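Local coordinates for envelope glycoprotein (Bourbon virus, PDB 5ZKX) that probably drives fusion of the viral and host membranes as a class III fusion glycoprotein of the gp64 family, here in its trimeric postfusion form, at residues A[34-39]-A[254-259]; A[52-57]-A[125-130]; A[88-93]-A[115-120]. All coordinates share one frame; numbering follows the deposited sequence.

Interaction 1. Residues A[34-39]-A[254-259]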
loop_
_atom_site.group_PDB
_atom_site.type_symbol
_atom_site.label_atom_id
_atom_site.label_comp_id
_atom_site.label_asym_id
_atom_site.label_seq_id
_atom_site.Cartn_x
_atom_site.Cartn_y
_atom_site.Cartn_z
ATOM N N LYS A 34 -11.574 21.066 14.996
ATOM C CA LYS A 34 -10.669 19.961 14.718
ATOM C C LYS A 34 -9.984 19.546 16.013
ATOM O O LYS A 34 -9.285 20.354 16.635
ATOM C CB LYS A 34 -9.642 20.354 13.656
ATOM C CG LYS A 34 -8.677 19.250 13.272
ATOM C CD LYS A 34 -7.536 19.806 12.444
ATOM C CE LYS A 34 -6.431 18.786 12.257
ATOM N NZ LYS A 34 -5.342 19.315 11.387
ATOM N N THR A 35 -10.190 18.295 16.416
ATOM C CA THR A 35 -9.650 17.764 17.661
ATOM C C THR A 35 -8.449 16.874 17.365
ATOM O O THR A 35 -8.543 15.953 16.549
ATOM C CB THR A 35 -10.715 16.966 18.413
ATOM O OG1 THR A 35 -11.936 17.715 18.447
ATOM C CG2 THR A 35 -10.261 16.671 19.835
ATOM N N THR A 36 -7.327 17.147 18.031
ATOM C CA THR A 36 -6.116 16.353 17.878
ATOM C C THR A 36 -5.571 15.970 19.250
ATOM O O THR A 36 -5.931 16.555 20.274
ATOM C CB THR A 36 -5.035 17.099 17.076
ATOM O OG1 THR A 36 -4.756 18.363 17.690
ATOM C CG2 THR A 36 -5.494 17.328 15.645
ATOM N N VAL A 37 -4.710 14.956 19.257
ATOM C CA VAL A 37 -4.068 14.476 20.477
ATOM C C VAL A 37 -2.564 14.390 20.257
ATOM O O VAL A 37 -1.887 13.530 20.832
ATOM C CB VAL A 37 -4.648 13.120 20.912
ATOM C CG1 VAL A 37 -5.978 13.327 21.603
ATOM C CG2 VAL A 37 -4.819 12.204 19.711
ATOM N N GLN A 38 -2.038 15.268 19.411
ATOM C CA GLN A 38 -0.640 15.186 19.007
ATOM C C GLN A 38 0.298 15.500 20.169
ATOM O O GLN A 38 0.046 16.400 20.975
ATOM C CB GLN A 38 -0.384 16.141 17.844
ATOM C CG GLN A 38 1.026 16.111 17.300
ATOM C CD GLN A 38 1.447 17.452 16.742
ATOM O OE1 GLN A 38 2.577 17.893 16.941
ATOM N NE2 GLN A 38 0.533 18.115 16.043
ATOM N N ASP A 39 1.387 14.738 20.250
ATOM C CA ASP A 39 2.434 14.948 21.244
ATOM C C ASP A 39 3.753 14.524 20.620
ATOM O O ASP A 39 3.887 13.375 20.188
ATOM C CB ASP A 39 2.155 14.152 22.521
ATOM C CG ASP A 39 3.140 14.464 23.628
ATOM O OD1 ASP A 39 2.995 15.526 24.272
ATOM O OD2 ASP A 39 4.064 13.652 23.850
ATOM N N PRO A 254 -7.968 8.500 12.546
ATOM C CA PRO A 254 -6.991 8.100 13.573
ATOM C C PRO A 254 -6.388 9.258 14.351
ATOM O O PRO A 254 -6.401 9.242 15.587
ATOM C CB PRO A 254 -5.936 7.357 12.749
ATOM C CG PRO A 254 -6.713 6.732 11.655
ATOM C CD PRO A 254 -7.856 7.662 11.338
ATOM N N ASP A 255 -5.879 10.277 13.660
ATOM C CA ASP A 255 -5.122 11.343 14.298
ATOM C C ASP A 255 -5.948 12.583 14.610
ATOM O O ASP A 255 -5.461 13.457 15.336
ATOM C CB ASP A 255 -3.934 11.746 13.418
ATOM C CG ASP A 255 -4.356 12.127 12.013
ATOM O OD1 ASP A 255 -5.475 11.757 11.611
ATOM O OD2 ASP A 255 -3.574 12.800 11.311
ATOM N N ALA A 256 -7.171 12.689 14.094
ATOM C CA ALA A 256 -7.942 13.909 14.288
ATOM C C ALA A 256 -9.423 13.639 14.069
ATOM O O ALA A 256 -9.803 12.726 13.333
ATOM C CB ALA A 256 -7.467 15.024 13.348
ATOM N N CYS A 257 -10.249 14.451 14.725
ATOM C CA CYS A 257 -11.694 14.448 14.544
ATOM C C CYS A 257 -12.135 15.802 14.009
ATOM O O CYS A 257 -11.594 16.842 14.401
ATOM C CB CYS A 257 -12.420 14.140 15.855
ATOM S SG CYS A 257 -12.064 12.508 16.521
ATOM N N TYR A 258 -13.111 15.782 13.102
ATOM C CA TYR A 258 -13.627 16.986 12.463
ATOM C C TYR A 258 -15.116 17.092 12.746
ATOM O O TYR A 258 -15.899 16.254 12.288
ATOM C CB TYR A 258 -13.375 16.960 10.954
ATOM C CG TYR A 258 -11.917 16.862 10.576
ATOM C CD1 TYR A 258 -11.330 15.631 10.312
ATOM C CD2 TYR A 258 -11.131 17.999 10.478
ATOM C CE1 TYR A 258 -9.997 15.537 9.966
ATOM C CE2 TYR A 258 -9.799 17.915 10.131
ATOM C CZ TYR A 258 -9.236 16.683 9.876
ATOM O OH TYR A 258 -7.909 16.596 9.528
ATOM N N LYS A 259 -15.507 18.118 13.494
ATOM C CA LYS A 259 -16.907 18.357 13.804
ATOM C C LYS A 259 -17.344 19.670 13.179
ATOM O O LYS A 259 -16.717 20.712 13.396
ATOM C CB LYS A 259 -17.162 18.388 15.311
ATOM C CG LYS A 259 -18.638 18.262 15.661
ATOM C CD LYS A 259 -18.860 18.291 17.155
ATOM C CE LYS A 259 -20.174 17.632 17.519
ATOM N NZ LYS A 259 -20.649 18.051 18.864
HETATM O O HOH W 1 -3.337 13.357 16.734
#
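T35 and C257 exchange two backbone hydrogen bonds. T35 N donates to C257 O at 2.9 Å with an N-H...O angle of 165°, and C257 N returns the bond to T35 O, also at 2.9 Å. Weaker CA-H...O contacts flank this hydrogen-bonded pair: A256 CA approaches T35 O to 3.1 Å, and K34 CA approaches C257 O to 3.3 Å. Past the end of the ladder a water accepts from V37 N; it also lies beside D255 O, but so close that this second link is doubtful.

The strand axes, 4.6 Å apart and running at 162° to each other, are those of antiparallel neighbours. Strand 26-36 lies between strands 256-260 and 200-210 in a mixed sheet, and the backbone of K34 bonds to E202 on the other side.

Nonpolar contacts differ between the faces. On the face shared by K34, T36, A256 and Y258, K34 and Y258 lie side by side and point the same way, with K34 CG 3.6 Å from Y258 CE2. Because K34 CG stands anti to the backbone N (chi1 -178°) and the chain stays extended, its methylenes follow the phenol toward D238, which receives both a salt bridge from K34 NZ and a hydrogen bond from Y258 OH. F243 stacks on the Y258 ring. T36 CG2 touches A256 CB at 3.8 Å. On the other face T35 CB meets C257 CB at 4.2 Å, and C257 is tied by a disulfide to C252.

Interaction 2. Residues A[52-57]-A[125-130]; sequences WRSYCY and KRSNNN
W52, S54 and Y57 each receive or give one direct hydrogen bond across this contact, and every one involves a side chain. W52 NE1 donates to R126 O at 3.2 Å (159°); the oxygen lies in the indole plane, whereas the donor stands well above the carbonyl plane. S127 OG gives its proton to S54 OG at 2.9 Å, and S54 OG is also bonded to N70 OD1. N129 ND2 reaches Y57 O at 2.9 Å, again from above the carbonyl plane. Main-chain atoms are joined through a water that donates to S54 O at 2.9 Å and accepts from N128 N at 3.3 Å.

K125 adds a CH-pi contact: its CG lies over one face of W52, 3.9 Å from the centre of the six-membered ring. K125 NZ is satisfied by T439 O of the third subunit, whose Y440 meets the indole edge-to-face. The guanidinium of R126 turns elsewhere, to E96 and V97 O.

The two segments run nearly parallel, their directions 7° apart. The arrangement is that of an extended segment laid over one face of an antiparallel sheet, at a subunit boundary of the elongated, beta-rich trimer.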
loop_
_atom_site.group_PDB
_atom_site.type_symbol
_atom_site.label_atom_id
_atom_site.label_comp_id
_atom_site.label_asym_id
_atom_site.label_seq_id
_atom_site.Cartn_x
_atom_site.Cartn_y
_atom_site.Cartn_z
ATOM N N TRP A 52 14.491 -16.719 34.973
ATOM C CA TRP A 52 14.339 -18.163 34.927
ATOM C C TRP A 52 14.925 -18.761 36.200
ATOM O O TRP A 52 16.076 -18.480 36.549
ATOM C CB TRP A 52 15.043 -18.729 33.694
ATOM C CG TRP A 52 15.303 -20.192 33.768
ATOM C CD1 TRP A 52 16.471 -20.800 34.132
ATOM C CD2 TRP A 52 14.378 -21.242 33.468
ATOM N NE1 TRP A 52 16.327 -22.165 34.077
ATOM C CE2 TRP A 52 15.050 -22.461 33.672
ATOM C CE3 TRP A 52 13.043 -21.269 33.051
ATOM C CZ2 TRP A 52 14.436 -23.693 33.470
ATOM C CZ3 TRP A 52 12.435 -22.493 32.851
ATOM C CH2 TRP A 52 13.131 -23.687 33.061
ATOM N N ARG A 53 14.130 -19.567 36.899
ATOM C CA ARG A 53 14.555 -20.190 38.146
ATOM C C ARG A 53 14.447 -21.701 38.022
ATOM O O ARG A 53 13.423 -22.216 37.566
ATOM C CB ARG A 53 13.718 -19.695 39.328
ATOM C CG ARG A 53 13.951 -20.470 40.618
ATOM C CD ARG A 53 12.730 -20.414 41.517
ATOM N NE ARG A 53 12.621 -19.132 42.207
ATOM C CZ ARG A 53 11.480 -18.626 42.665
ATOM N NH1 ARG A 53 10.343 -19.291 42.504
ATOM N NH2 ARG A 53 11.477 -17.453 43.285
ATOM N N SER A 54 15.502 -22.406 38.428
ATOM C CA SER A 54 15.517 -23.868 38.445
ATOM C C SER A 54 16.007 -24.325 39.814
ATOM O O SER A 54 17.212 -24.320 40.084
ATOM C CB SER A 54 16.392 -24.433 37.331
ATOM O OG SER A 54 16.145 -25.819 37.164
ATOM N N TYR A 55 15.071 -24.723 40.669
ATOM C CA TYR A 55 15.357 -25.197 42.017
ATOM C C TYR A 55 15.164 -26.708 42.031
ATOM O O TYR A 55 14.028 -27.195 42.007
ATOM C CB TYR A 55 14.445 -24.513 43.030
ATOM C CG TYR A 55 14.826 -24.731 44.474
ATOM C CD1 TYR A 55 15.984 -24.170 44.998
ATOM C CD2 TYR A 55 14.020 -25.480 45.320
ATOM C CE1 TYR A 55 16.333 -24.354 46.319
ATOM C CE2 TYR A 55 14.361 -25.672 46.646
ATOM C CZ TYR A 55 15.521 -25.105 47.139
ATOM O OH TYR A 55 15.870 -25.288 48.456
ATOM N N CYS A 56 16.267 -27.447 42.068
ATOM C CA CYS A 56 16.232 -28.898 42.012
ATOM C C CYS A 56 16.711 -29.502 43.326
ATOM O O CYS A 56 17.448 -28.879 44.094
ATOM C CB CYS A 56 17.091 -29.413 40.854
ATOM S SG CYS A 56 16.691 -28.684 39.251
ATOM N N TYR A 57 16.267 -30.734 43.578
ATOM C CA TYR A 57 16.740 -31.534 44.700
ATOM C C TYR A 57 17.095 -32.925 44.199
ATOM O O TYR A 57 16.330 -33.532 43.443
ATOM C CB TYR A 57 15.694 -31.634 45.817
ATOM C CG TYR A 57 16.171 -32.450 47.001
ATOM C CD1 TYR A 57 17.176 -31.975 47.836
ATOM C CD2 TYR A 57 15.626 -33.698 47.279
ATOM C CE1 TYR A 57 17.621 -32.718 48.916
ATOM C CE2 TYR A 57 16.067 -34.449 48.357
ATOM C CZ TYR A 57 17.063 -33.954 49.171
ATOM O OH TYR A 57 17.502 -34.695 50.244
ATOM N N LYS A 125 18.668 -20.563 29.954
ATOM C CA LYS A 125 17.798 -21.598 30.508
ATOM C C LYS A 125 18.658 -22.792 30.915
ATOM O O LYS A 125 18.760 -23.797 30.211
ATOM C CB LYS A 125 16.731 -21.984 29.492
ATOM C CG LYS A 125 15.715 -22.995 29.987
ATOM C CD LYS A 125 15.034 -23.668 28.816
ATOM C CE LYS A 125 13.953 -24.622 29.277
ATOM N NZ LYS A 125 13.326 -25.320 28.119
ATOM N N ARG A 126 19.285 -22.674 32.086
ATOM C CA ARG A 126 20.224 -23.674 32.574
ATOM C C ARG A 126 19.708 -24.318 33.853
ATOM O O ARG A 126 19.079 -23.660 34.686
ATOM C CB ARG A 126 21.607 -23.069 32.822
ATOM C CG ARG A 126 21.604 -21.951 33.825
ATOM C CD ARG A 126 22.994 -21.664 34.351
ATOM N NE ARG A 126 22.939 -20.632 35.379
ATOM C CZ ARG A 126 23.009 -19.329 35.132
ATOM N NH1 ARG A 126 23.146 -18.889 33.888
ATOM N NH2 ARG A 126 22.945 -18.464 36.134
ATOM N N SER A 127 19.983 -25.614 33.999
ATOM C CA SER A 127 19.537 -26.389 35.145
ATOM C C SER A 127 20.497 -27.548 35.356
ATOM O O SER A 127 21.137 -28.019 34.412
ATOM C CB SER A 127 18.107 -26.910 34.949
ATOM O OG SER A 127 17.772 -27.882 35.923
ATOM N N ASN A 128 20.599 -27.996 36.605
ATOM C CA ASN A 128 21.395 -29.170 36.933
ATOM C C ASN A 128 20.988 -29.667 38.313
ATOM O O ASN A 128 20.677 -28.868 39.200
ATOM C CB ASN A 128 22.898 -28.871 36.884
ATOM C CG ASN A 128 23.346 -27.929 37.976
ATOM O OD1 ASN A 128 23.030 -26.739 37.957
ATOM N ND2 ASN A 128 24.096 -28.453 38.934
ATOM N N ASN A 129 20.980 -30.987 38.477
ATOM C CA ASN A 129 20.535 -31.636 39.709
ATOM C C ASN A 129 21.511 -32.745 40.099
ATOM O O ASN A 129 21.124 -33.879 40.387
ATOM C CB ASN A 129 19.117 -32.174 39.539
ATOM C CG ASN A 129 18.469 -32.535 40.854
ATOM O OD1 ASN A 129 18.757 -31.935 41.887
ATOM N ND2 ASN A 129 17.586 -33.522 40.823
ATOM N N ASN A 130 22.807 -32.426 40.104
ATOM C CA ASN A 130 23.861 -33.426 40.236
ATOM C C ASN A 130 24.567 -33.372 41.591
ATOM O O ASN A 130 25.742 -33.735 41.695
ATOM C CB ASN A 130 24.881 -33.261 39.113
ATOM C CG ASN A 130 25.590 -31.924 39.172
ATOM O OD1 ASN A 130 24.986 -30.907 39.511
ATOM N ND2 ASN A 130 26.877 -31.919 38.851
HETATM O O HOH W 2 19.130 -26.093 38.814
#

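Interaction 3. Residues A[88-93]-A[115-120]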
loop_
_atom_site.group_PDB
_atom_site.type_symbol
_atom_site.label_atom_id
_atom_site.label_comp_id
_atom_site.label_asym_id
_atom_site.label_seq_id
_atom_site.Cartn_x
_atom_site.Cartn_y
_atom_site.Cartn_z
ATOM N N GLU A 88 18.264 6.335 32.283
ATOM C CA GLU A 88 19.621 5.814 32.232
ATOM C C GLU A 88 19.862 4.885 31.051
ATOM O O GLU A 88 21.021 4.553 30.780
ATOM C CB GLU A 88 19.956 5.070 33.533
ATOM C CG GLU A 88 19.898 5.938 34.782
ATOM C CD GLU A 88 20.316 5.190 36.035
ATOM O OE1 GLU A 88 20.785 4.040 35.913
ATOM O OE2 GLU A 88 20.178 5.755 37.142
ATOM N N GLU A 89 18.807 4.471 30.342
ATOM C CA GLU A 89 18.911 3.494 29.254
ATOM C C GLU A 89 19.565 2.206 29.753
ATOM O O GLU A 89 20.449 1.635 29.112
ATOM C CB GLU A 89 19.660 4.074 28.052
ATOM C CG GLU A 89 18.966 5.269 27.416
ATOM C CD GLU A 89 19.223 5.375 25.923
ATOM O OE1 GLU A 89 19.813 4.438 25.342
ATOM O OE2 GLU A 89 18.834 6.402 25.329
ATOM N N VAL A 90 19.104 1.747 30.914
ATOM C CA VAL A 90 19.711 0.626 31.622
ATOM C C VAL A 90 18.635 -0.039 32.470
ATOM O O VAL A 90 17.833 0.642 33.114
ATOM C CB VAL A 90 20.898 1.102 32.490
ATOM C CG1 VAL A 90 21.106 0.179 33.666
ATOM C CG2 VAL A 90 22.169 1.208 31.662
ATOM N N CYS A 91 18.612 -1.369 32.473
ATOM C CA CYS A 91 17.682 -2.121 33.300
ATOM C C CYS A 91 18.421 -2.790 34.454
ATOM O O CYS A 91 19.602 -3.132 34.343
ATOM C CB CYS A 91 16.927 -3.172 32.478
ATOM S SG CYS A 91 17.967 -4.158 31.385
ATOM N N TYR A 92 17.715 -2.964 35.568
ATOM C CA TYR A 92 18.277 -3.541 36.783
ATOM C C TYR A 92 17.592 -4.865 37.096
ATOM O O TYR A 92 16.363 -4.968 37.031
ATOM C CB TYR A 92 18.123 -2.584 37.967
ATOM C CG TYR A 92 19.000 -1.349 37.906
ATOM C CD1 TYR A 92 20.296 -1.367 38.402
ATOM C CD2 TYR A 92 18.525 -0.159 37.364
ATOM C CE1 TYR A 92 21.099 -0.241 38.357
ATOM C CE2 TYR A 92 19.321 0.974 37.313
ATOM C CZ TYR A 92 20.609 0.926 37.811
ATOM O OH TYR A 92 21.415 2.045 37.770
ATOM N N THR A 93 18.391 -5.876 37.442
ATOM C CA THR A 93 17.878 -7.209 37.737
ATOM C C THR A 93 18.558 -7.752 38.987
ATOM O O THR A 93 19.422 -7.102 39.587
ATOM C CB THR A 93 18.097 -8.178 36.567
ATOM O OG1 THR A 93 19.457 -8.095 36.119
ATOM C CG2 THR A 93 17.166 -7.853 35.415
ATOM N N ASP A 115 19.871 -5.161 41.781
ATOM C CA ASP A 115 20.984 -4.225 41.769
ATOM C C ASP A 115 22.008 -4.527 40.687
ATOM O O ASP A 115 23.034 -3.840 40.626
ATOM C CB ASP A 115 21.681 -4.203 43.140
ATOM C CG ASP A 115 22.001 -5.595 43.657
ATOM O OD1 ASP A 115 21.806 -6.574 42.905
ATOM O OD2 ASP A 115 22.442 -5.710 44.820
ATOM N N ASN A 116 21.777 -5.529 39.842
ATOM C CA ASN A 116 22.656 -5.806 38.714
ATOM C C ASN A 116 22.195 -4.968 37.530
ATOM O O ASN A 116 21.058 -5.110 37.068
ATOM C CB ASN A 116 22.654 -7.293 38.363
ATOM C CG ASN A 116 23.234 -8.153 39.467
ATOM O OD1 ASN A 116 22.992 -7.911 40.647
ATOM N ND2 ASN A 116 24.009 -9.160 39.089
ATOM N N LYS A 117 23.073 -4.096 37.049
ATOM C CA LYS A 117 22.752 -3.168 35.976
ATOM C C LYS A 117 23.231 -3.734 34.648
ATOM O O LYS A 117 24.358 -4.231 34.546
ATOM C CB LYS A 117 23.385 -1.799 36.239
ATOM C CG LYS A 117 23.960 -1.102 35.018
ATOM C CD LYS A 117 25.072 -0.148 35.416
ATOM C CE LYS A 117 24.525 1.040 36.195
ATOM N NZ LYS A 117 25.596 2.016 36.539
ATOM N N HIS A 118 22.367 -3.671 33.638
ATOM C CA HIS A 118 22.709 -4.083 32.287
ATOM C C HIS A 118 22.201 -3.049 31.294
ATOM O O HIS A 118 21.230 -2.334 31.558
ATOM C CB HIS A 118 22.107 -5.449 31.925
ATOM C CG HIS A 118 22.059 -6.418 33.064
ATOM N ND1 HIS A 118 23.084 -7.296 33.336
ATOM C CD2 HIS A 118 21.099 -6.662 33.987
ATOM C CE1 HIS A 118 22.764 -8.033 34.385
ATOM N NE2 HIS A 118 21.563 -7.668 34.798
ATOM N N ARG A 119 22.874 -2.976 30.148
ATOM C CA ARG A 119 22.293 -2.275 29.010
ATOM C C ARG A 119 21.279 -3.158 28.293
ATOM O O ARG A 119 20.195 -2.693 27.922
ATOM C CB ARG A 119 23.393 -1.827 28.051
ATOM C CG ARG A 119 24.167 -0.617 28.537
ATOM C CD ARG A 119 25.173 -0.162 27.496
ATOM N NE ARG A 119 24.550 0.041 26.193
ATOM C CZ ARG A 119 25.200 0.457 25.113
ATOM N NH1 ARG A 119 26.498 0.716 25.184
ATOM N NH2 ARG A 119 24.555 0.616 23.965
ATOM N N ALA A 120 21.617 -4.431 28.101
ATOM C CA ALA A 120 20.691 -5.436 27.601
ATOM C C ALA A 120 21.140 -6.784 28.140
ATOM O O ALA A 120 22.341 -7.038 28.260
ATOM C CB ALA A 120 20.639 -5.452 26.071
#
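V90 and Y92 both pack against K117, but at different inclinations. The Y92 ring and the K117 chain lie side by side, pointing the same way, with Y92 CE1 3.5 Å from K117 CB and Y92 OH 3.6 Å from K117 CE. V90 instead slants across the lysine: its CG1 is only 3.4 Å from K117 CG, tighter than ordinary van der Waals contact, and also lies over one face of the Y92 ring near its rim. The other V90 branch meets R119 at about a right angle, CG2 to R119 CG at 4.1 Å. The phenol hydroxyl is held from its own segment, where Y92 OH donates to the syn lone pair of E88 OE1 at 2.8 Å.

On the reverse face T93 and H118 cross at roughly a right angle. T93 OG1 sits between its backbone N and carbonyl carbon (chi1 49°), which carries it to the edge of the imidazole, in the ring plane. H118 NE2 is modelled 2.5 Å from T93 OG1, where it would donate; the distance is too short and the angle (136°) too bent for the bond to be more than doubtful as modelled.

The backbone pairing sets the register of the two strands. C91 and H118 form one antiparallel hydrogen-bonded pair, with H118 N to C91 O at 2.9 Å, and T93 and N116 form another, with T93 N to N116 O at 2.8 Å. D115 and N116 both face T93, a classic beta bulge.

This two-stranded ribbon begins just after helix 79-88 and rests on strand 134-148, where T93 touches W141 and C143, H118 touches C143, and a disulfide joins C91 to C143.

In the fold
From the N terminus, strand 26-36 ends within 34-39, and 254-259, 215 residues on, pairs with it to close the widest loop as interaction 1. Inside that loop the chain passes through 52-57 in strand 44-58 and comes back over it at 125-130 in interaction 2. Interaction 3 is nested deeper, closing 88-93 with 115-120 between the halves of interaction 2; none of the loops cross. The centres of interactions 2 and 3 are about 24 Å apart: interaction 2 lays a segment on strand 44-58 of the sheet, while the ribbon of interaction 3 lies against its strand 134-148. Interaction 1 joins neighbours in the separate mixed sheet, its centre about 53 Å from that of interaction 2 and about 37 Å from that of interaction 3.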